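Local coordinates for protein putative modulator of DNA gyrase (Bacteroides thetaiotaomicron, PDB 1VPB) that is a putative modulator of DNA gyrase and probably acts as a metallopeptidase of the U62 (PmbA/TldD) family, at residues Ile365-Gly379 with Tyr391-Leu403. Numbering follows the deposited sequence.
Sequences IAGVEKGILVTGFNG and YGIEGFLIENGKL
The Phe377 ring meets the Tyr391 ring obliquely, planes 75° apart, its CD1 lying 3.9 Å from Tyr391 CB. Val374 CG1 sits over one Phe377 face, offset toward the rim; Ile393 CG2 approaches obliquely, 3.8 Å from Phe377 CE1, while Gly379 O lies at the Tyr391 ring edge. Arg258 makes cation-pi contacts with both rings. Further along this side, Ile393 CD1 reaches Ile372 CG2 (4.0 Å), the side chains crossing at about a right angle. On the other face Ile398 dominates: chi1 of -53° sets CG2 opposite the backbone N, against Val368 CB (4.0 Å) and Ile365 CG2, and sends CD1 to Leu373 CB. Cutting Ile398 back to an alanine is likely to open a gap between Val368, Ile365 and Leu373. Leu403 CD2 touches Ile365 CG2 (3.7 Å). Glu394 O accepts a hydrogen bond from Thr375 N (2.9 Å) and a weak one from Gly376 N, a classic beta bulge; Glu394 OE1 is hydrogen-bonded to Gln239 NE2. The type I' turn Glu399-Lys402 docks on the loop after helix 361-366, Gly401 N donating a hydrogen bond to Val368 O (2.8 Å). Strand 370-378 lies between parallel strand 245-251 and the antiparallel hairpin 388-399/402-413 in the C-terminal PmbA/TldA domain's mixed sheet.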
ATOM      1  N   ILE A 365      -2.140  14.768  33.059  1.00 36.06           N
ATOM      2  CA  ILE A 365      -1.198  13.834  33.669  1.00 37.55           C
ATOM      3  C   ILE A 365      -1.050  14.147  35.159  1.00 38.37           C
ATOM      4  O   ILE A 365      -1.046  13.263  36.014  1.00 38.89           O
ATOM      5  CB  ILE A 365       0.156  13.926  32.967  1.00 37.72           C
ATOM      6  CG1 ILE A 365       0.073  13.317  31.564  1.00 41.30           C
ATOM      7  CG2 ILE A 365       1.260  13.233  33.752  1.00 38.32           C
ATOM      8  CD1 ILE A 365       1.240  13.683  30.741  1.00 42.81           C
ATOM      9  N   ALA A 366      -0.953  15.434  35.446  1.00 40.73           N
ATOM     10  CA  ALA A 366      -0.737  15.903  36.817  1.00 41.93           C
ATOM     11  C   ALA A 366      -1.835  15.420  37.773  1.00 42.67           C
ATOM     12  O   ALA A 366      -1.607  15.301  38.990  1.00 45.06           O
ATOM     13  CB  ALA A 366      -0.656  17.404  36.828  1.00 40.39           C
ATOM     14  N   GLY A 367      -3.019  15.132  37.235  1.00 41.94           N
ATOM     15  CA  GLY A 367      -4.152  14.673  38.050  1.00 43.34           C
ATOM     16  C   GLY A 367      -4.303  13.173  38.219  1.00 41.85           C
ATOM     17  O   GLY A 367      -5.254  12.717  38.861  1.00 42.20           O
ATOM     18  N   VAL A 368      -3.369  12.391  37.675  1.00 40.30           N
ATOM     19  CA  VAL A 368      -3.493  10.926  37.687  1.00 41.13           C
ATOM     20  C   VAL A 368      -2.569  10.280  38.713  1.00 41.10           C
ATOM     21  O   VAL A 368      -1.362  10.482  38.696  1.00 41.80           O
ATOM     22  CB  VAL A 368      -3.216  10.343  36.292  1.00 39.66           C
ATOM     23  CG1 VAL A 368      -3.206   8.825  36.341  1.00 42.17           C
ATOM     24  CG2 VAL A 368      -4.263  10.863  35.294  1.00 40.18           C
ATOM     25  N   GLU A 369      -3.149   9.475  39.593  1.00 43.55           N
ATOM     26  CA  GLU A 369      -2.398   8.842  40.692  1.00 44.60           C
ATOM     27  C   GLU A 369      -1.677   7.576  40.218  1.00 41.99           C
ATOM     28  O   GLU A 369      -0.546   7.345  40.594  1.00 37.07           O
ATOM     29  CB  GLU A 369      -3.351   8.509  41.849  1.00 45.33           C
ATOM     30  CG  GLU A 369      -2.691   8.047  43.147  1.00 51.58           C
ATOM     31  CD  GLU A 369      -3.727   7.633  44.186  1.00 51.57           C
ATOM     32  OE1 GLU A 369      -4.931   7.549  43.844  1.00 64.71           O
ATOM     33  OE2 GLU A 369      -3.339   7.382  45.347  1.00 68.04           O
ATOM     34  N   LYS A 370      -2.340   6.745  39.417  1.00 39.75           N
ATOM     35  CA  LYS A 370      -1.692   5.546  38.888  1.00 39.96           C
ATOM     36  C   LYS A 370      -2.165   5.295  37.491  1.00 35.30           C
ATOM     37  O   LYS A 370      -3.322   4.924  37.267  1.00 35.18           O
ATOM     38  CB  LYS A 370      -1.997   4.326  39.742  1.00 40.45           C
ATOM     39  CG  LYS A 370      -1.422   3.005  39.224  1.00 42.53           C
ATOM     40  CD  LYS A 370      -1.672   1.857  40.231  1.00 44.60           C
ATOM     41  CE  LYS A 370      -1.373   0.498  39.605  1.00 52.24           C
ATOM     42  NZ  LYS A 370      -1.648  -0.625  40.540  1.00 63.58           N
ATOM     43  N   GLY A 371      -1.288   5.531  36.525  1.00 33.99           N
ATOM     44  CA  GLY A 371      -1.715   5.439  35.160  1.00 32.15           C
ATOM     45  C   GLY A 371      -0.566   5.130  34.251  1.00 32.66           C
ATOM     46  O   GLY A 371       0.565   4.944  34.699  1.00 33.80           O
ATOM     47  N   ILE A 372      -0.904   5.076  32.983  1.00 34.43           N
ATOM     48  CA  ILE A 372       0.055   4.958  31.893  1.00 36.24           C
ATOM     49  C   ILE A 372      -0.315   5.984  30.854  1.00 35.24           C
ATOM     50  O   ILE A 372      -1.469   6.078  30.415  1.00 32.76           O
ATOM     51  CB  ILE A 372       0.013   3.528  31.300  1.00 34.78           C
ATOM     52  CG1 ILE A 372       0.546   2.548  32.343  1.00 37.44           C
ATOM     53  CG2 ILE A 372       0.790   3.464  29.962  1.00 33.62           C
ATOM     54  CD1 ILE A 372       0.533   1.079  31.906  1.00 41.50           C
ATOM     55  N   LEU A 373       0.685   6.746  30.426  1.00 36.72           N
ATOM     56  CA  LEU A 373       0.522   7.656  29.322  1.00 36.65           C
ATOM     57  C   LEU A 373       0.920   6.880  28.077  1.00 35.18           C
ATOM     58  O   LEU A 373       2.023   6.349  28.008  1.00 36.85           O
ATOM     59  CB  LEU A 373       1.438   8.868  29.498  1.00 37.30           C
ATOM     60  CG  LEU A 373       1.562   9.721  28.223  1.00 37.09           C
ATOM     61  CD1 LEU A 373       0.260  10.380  27.801  1.00 36.00           C
ATOM     62  CD2 LEU A 373       2.672  10.752  28.415  1.00 40.48           C
ATOM     63  N   VAL A 374       0.024   6.814  27.104  1.00 35.64           N
ATOM     64  CA  VAL A 374       0.292   6.173  25.816  1.00 36.17           C
ATOM     65  C   VAL A 374       0.772   7.180  24.777  1.00 38.01           C
ATOM     66  O   VAL A 374       0.055   8.109  24.385  1.00 36.28           O
ATOM     67  CB  VAL A 374      -0.966   5.425  25.313  1.00 37.39           C
ATOM     68  CG1 VAL A 374      -0.746   4.867  23.889  1.00 40.35           C
ATOM     69  CG2 VAL A 374      -1.283   4.311  26.296  1.00 35.48           C
ATOM     70  N   THR A 375       2.018   7.011  24.343  1.00 40.41           N
ATOM     71  CA  THR A 375       2.582   7.907  23.341  1.00 40.52           C
ATOM     72  C   THR A 375       2.710   7.240  21.992  1.00 41.98           C
ATOM     73  O   THR A 375       3.231   7.847  21.033  1.00 38.76           O
ATOM     74  CB  THR A 375       3.972   8.405  23.792  1.00 40.48           C
ATOM     75  OG1 THR A 375       4.867   7.298  24.014  1.00 36.44           O
ATOM     76  CG2 THR A 375       3.871   9.115  25.111  1.00 42.07           C
ATOM     77  N   GLY A 376       2.275   5.994  21.909  1.00 39.82           N
ATOM     78  CA  GLY A 376       2.309   5.320  20.629  1.00 40.35           C
ATOM     79  C   GLY A 376       1.713   3.940  20.697  1.00 42.01           C
ATOM     80  O   GLY A 376       1.661   3.327  21.760  1.00 39.20           O
ATOM     81  N   PHE A 377       1.246   3.469  19.552  1.00 45.13           N
ATOM     82  CA  PHE A 377       0.600   2.164  19.435  1.00 48.44           C
ATOM     83  C   PHE A 377       1.438   1.286  18.533  1.00 54.20           C
ATOM     84  O   PHE A 377       1.867   1.755  17.481  1.00 56.43           O
ATOM     85  CB  PHE A 377      -0.793   2.329  18.822  1.00 47.43           C
ATOM     86  CG  PHE A 377      -1.792   2.873  19.757  1.00 42.88           C
ATOM     87  CD1 PHE A 377      -2.342   2.044  20.739  1.00 40.22           C
ATOM     88  CD2 PHE A 377      -2.211   4.189  19.675  1.00 46.38           C
ATOM     89  CE1 PHE A 377      -3.248   2.529  21.625  1.00 43.04           C
ATOM     90  CE2 PHE A 377      -3.134   4.679  20.559  1.00 47.67           C
ATOM     91  CZ  PHE A 377      -3.665   3.857  21.531  1.00 47.52           C
ATOM     92  N   ASN A 378       1.645   0.033  18.933  1.00 54.99           N
ATOM     93  CA  ASN A 378       2.502  -0.920  18.216  1.00 60.03           C
ATOM     94  C   ASN A 378       1.778  -2.225  17.893  1.00 59.31           C
ATOM     95  O   ASN A 378       1.952  -3.231  18.590  1.00 60.96           O
ATOM     96  CB  ASN A 378       3.741  -1.279  19.044  1.00 59.93           C
ATOM     97  CG  ASN A 378       4.445  -0.062  19.614  1.00 71.87           C
ATOM     98  OD1 ASN A 378       4.385   1.033  19.039  1.00 86.35           O
ATOM     99  ND2 ASN A 378       5.118  -0.244  20.757  1.00 80.64           N
ATOM    100  N   GLY A 379       0.996  -2.220  16.820  1.00 59.46           N
ATOM    101  CA  GLY A 379       0.353  -3.448  16.366  1.00 60.30           C
ATOM    102  C   GLY A 379      -0.852  -3.794  17.214  1.00 59.33           C
ATOM    103  O   GLY A 379      -1.078  -3.176  18.253  1.00 61.85           O
ATOM    104  N   TYR A 391      -4.141  -3.829  21.735  1.00 41.86           N
ATOM    105  CA  TYR A 391      -3.152  -3.043  21.000  1.00 39.67           C
ATOM    106  C   TYR A 391      -1.864  -2.959  21.749  1.00 39.86           C
ATOM    107  O   TYR A 391      -1.848  -2.911  22.973  1.00 38.19           O
ATOM    108  CB  TYR A 391      -3.610  -1.614  20.732  1.00 42.39           C
ATOM    109  CG  TYR A 391      -4.922  -1.456  20.030  1.00 39.75           C
ATOM    110  CD1 TYR A 391      -5.109  -1.901  18.714  1.00 38.60           C
ATOM    111  CD2 TYR A 391      -5.950  -0.754  20.634  1.00 38.59           C
ATOM    112  CE1 TYR A 391      -6.326  -1.707  18.080  1.00 46.01           C
ATOM    113  CE2 TYR A 391      -7.134  -0.566  20.014  1.00 41.46           C
ATOM    114  CZ  TYR A 391      -7.335  -1.033  18.749  1.00 43.47           C
ATOM    115  OH  TYR A 391      -8.541  -0.799  18.170  1.00 40.80           O
ATOM    116  N   GLY A 392      -0.762  -2.909  21.014  1.00 39.45           N
ATOM    117  CA  GLY A 392       0.512  -2.711  21.667  1.00 40.05           C
ATOM    118  C   GLY A 392       0.685  -1.241  21.980  1.00 36.27           C
ATOM    119  O   GLY A 392       0.347  -0.386  21.165  1.00 41.09           O
ATOM    120  N   ILE A 393       1.243  -0.962  23.150  1.00 39.10           N
ATOM    121  CA  ILE A 393       1.496   0.404  23.569  1.00 39.15           C
ATOM    122  C   ILE A 393       2.936   0.630  24.067  1.00 37.84           C
ATOM    123  O   ILE A 393       3.639  -0.272  24.505  1.00 39.87           O
ATOM    124  CB  ILE A 393       0.468   0.850  24.656  1.00 36.84           C
ATOM    125  CG1 ILE A 393       0.658   0.071  25.960  1.00 39.88           C
ATOM    126  CG2 ILE A 393      -0.957   0.726  24.105  1.00 41.78           C
ATOM    127  CD1 ILE A 393       1.498   0.829  27.035  1.00 40.46           C
ATOM    128  N   GLU A 394       3.331   1.882  23.962  1.00 38.27           N
ATOM    129  CA  GLU A 394       4.476   2.404  24.638  1.00 38.89           C
ATOM    130  C   GLU A 394       4.156   3.788  25.216  1.00 36.04           C
ATOM    131  O   GLU A 394       3.195   4.451  24.797  1.00 38.71           O
ATOM    132  CB  GLU A 394       5.640   2.467  23.649  1.00 39.15           C
ATOM    133  CG  GLU A 394       5.507   3.499  22.543  1.00 43.31           C
ATOM    134  CD  GLU A 394       6.791   3.593  21.721  1.00 46.15           C
ATOM    135  OE1 GLU A 394       7.764   4.265  22.158  1.00 51.98           O
ATOM    136  OE2 GLU A 394       6.819   2.977  20.647  1.00 58.79           O
ATOM    137  N   GLY A 395       4.989   4.235  26.144  1.00 36.29           N
ATOM    138  CA  GLY A 395       4.776   5.509  26.804  1.00 37.33           C
ATOM    139  C   GLY A 395       5.499   5.615  28.135  1.00 38.32           C
ATOM    140  O   GLY A 395       6.699   5.333  28.249  1.00 38.76           O
ATOM    141  N   PHE A 396       4.760   6.052  29.150  1.00 40.05           N
ATOM    142  CA  PHE A 396       5.306   6.236  30.470  1.00 40.27           C
ATOM    143  C   PHE A 396       4.331   5.827  31.545  1.00 39.97           C
ATOM    144  O   PHE A 396       3.116   6.051  31.425  1.00 37.18           O
ATOM    145  CB  PHE A 396       5.653   7.699  30.690  1.00 40.83           C
ATOM    146  CG  PHE A 396       6.884   8.110  29.985  1.00 43.33           C
ATOM    147  CD1 PHE A 396       6.816   8.566  28.684  1.00 45.40           C
ATOM    148  CD2 PHE A 396       8.125   7.994  30.617  1.00 40.04           C
ATOM    149  CE1 PHE A 396       7.964   8.925  28.002  1.00 47.55           C
ATOM    150  CE2 PHE A 396       9.272   8.361  29.946  1.00 47.46           C
ATOM    151  CZ  PHE A 396       9.174   8.830  28.623  1.00 44.04           C
ATOM    152  N   LEU A 397       4.883   5.268  32.608  1.00 37.72           N
ATOM    153  CA  LEU A 397       4.136   5.105  33.838  1.00 38.89           C
ATOM    154  C   LEU A 397       3.870   6.499  34.424  1.00 38.77           C
ATOM    155  O   LEU A 397       4.712   7.405  34.306  1.00 38.47           O
ATOM    156  CB  LEU A 397       4.937   4.227  34.794  1.00 37.64           C
ATOM    157  CG  LEU A 397       4.332   3.717  36.083  1.00 44.20           C
ATOM    158  CD1 LEU A 397       3.032   2.966  35.788  1.00 42.65           C
ATOM    159  CD2 LEU A 397       5.350   2.824  36.816  1.00 42.30           C
ATOM    160  N   ILE A 398       2.698   6.660  35.047  1.00 39.65           N
ATOM    161  CA  ILE A 398       2.308   7.895  35.751  1.00 37.21           C
ATOM    162  C   ILE A 398       2.104   7.516  37.193  1.00 38.63           C
ATOM    163  O   ILE A 398       1.295   6.644  37.467  1.00 39.10           O
ATOM    164  CB  ILE A 398       0.971   8.507  35.233  1.00 38.22           C
ATOM    165  CG1 ILE A 398       0.954   8.720  33.710  1.00 35.39           C
ATOM    166  CG2 ILE A 398       0.724   9.837  35.910  1.00 37.06           C
ATOM    167  CD1 ILE A 398      -0.423   9.080  33.156  1.00 34.19           C
ATOM    168  N   GLU A 399       2.845   8.159  38.088  1.00 36.95           N
ATOM    169  CA  GLU A 399       2.768   7.883  39.514  1.00 38.86           C
ATOM    170  C   GLU A 399       2.647   9.227  40.220  1.00 37.91           C
ATOM    171  O   GLU A 399       3.530  10.079  40.107  1.00 34.48           O
ATOM    172  CB  GLU A 399       4.014   7.138  39.999  1.00 38.10           C
ATOM    173  CG  GLU A 399       4.378   5.876  39.228  1.00 44.45           C
ATOM    174  CD  GLU A 399       5.573   5.149  39.828  1.00 45.04           C
ATOM    175  OE1 GLU A 399       5.397   4.419  40.833  1.00 52.28           O
ATOM    176  OE2 GLU A 399       6.685   5.294  39.300  1.00 47.13           O
ATOM    177  N   ASN A 400       1.529   9.414  40.917  1.00 41.01           N
ATOM    178  CA  ASN A 400       1.251  10.637  41.642  1.00 42.01           C
ATOM    179  C   ASN A 400       1.455  11.860  40.762  1.00 40.35           C
ATOM    180  O   ASN A 400       2.116  12.818  41.160  1.00 40.39           O
ATOM    181  CB  ASN A 400       2.114  10.684  42.916  1.00 45.69           C
ATOM    182  CG  ASN A 400       1.809   9.529  43.839  1.00 50.77           C
ATOM    183  OD1 ASN A 400       0.639   9.244  44.108  1.00 47.67           O
ATOM    184  ND2 ASN A 400       2.849   8.830  44.296  1.00 55.70           N
ATOM    185  N   GLY A 401       0.905  11.794  39.549  1.00 39.00           N
ATOM    186  CA  GLY A 401       0.868  12.937  38.662  1.00 37.57           C
ATOM    187  C   GLY A 401       2.143  13.217  37.904  1.00 38.32           C
ATOM    188  O   GLY A 401       2.239  14.240  37.241  1.00 38.82           O
ATOM    189  N   LYS A 402       3.128  12.321  37.999  1.00 39.86           N
ATOM    190  CA  LYS A 402       4.436  12.520  37.369  1.00 40.70           C
ATOM    191  C   LYS A 402       4.741  11.319  36.498  1.00 39.30           C
ATOM    192  O   LYS A 402       4.429  10.191  36.868  1.00 38.30           O
ATOM    193  CB  LYS A 402       5.547  12.644  38.431  1.00 43.08           C
ATOM    194  CG  LYS A 402       5.433  13.846  39.378  1.00 49.19           C
ATOM    195  N   LEU A 403       5.362  11.573  35.348  1.00 38.54           N
ATOM    196  CA  LEU A 403       5.822  10.528  34.464  1.00 39.01           C
ATOM    197  C   LEU A 403       7.054   9.909  35.066  1.00 38.57           C
ATOM    198  O   LEU A 403       7.991  10.631  35.460  1.00 38.02           O
ATOM    199  CB  LEU A 403       6.150  11.088  33.077  1.00 38.90           C
ATOM    200  CG  LEU A 403       5.049  11.798  32.280  1.00 38.59           C
ATOM    201  CD1 LEU A 403       5.493  12.044  30.888  1.00 40.30           C
ATOM    202  CD2 LEU A 403       3.801  10.962  32.288  1.00 40.51           C
TER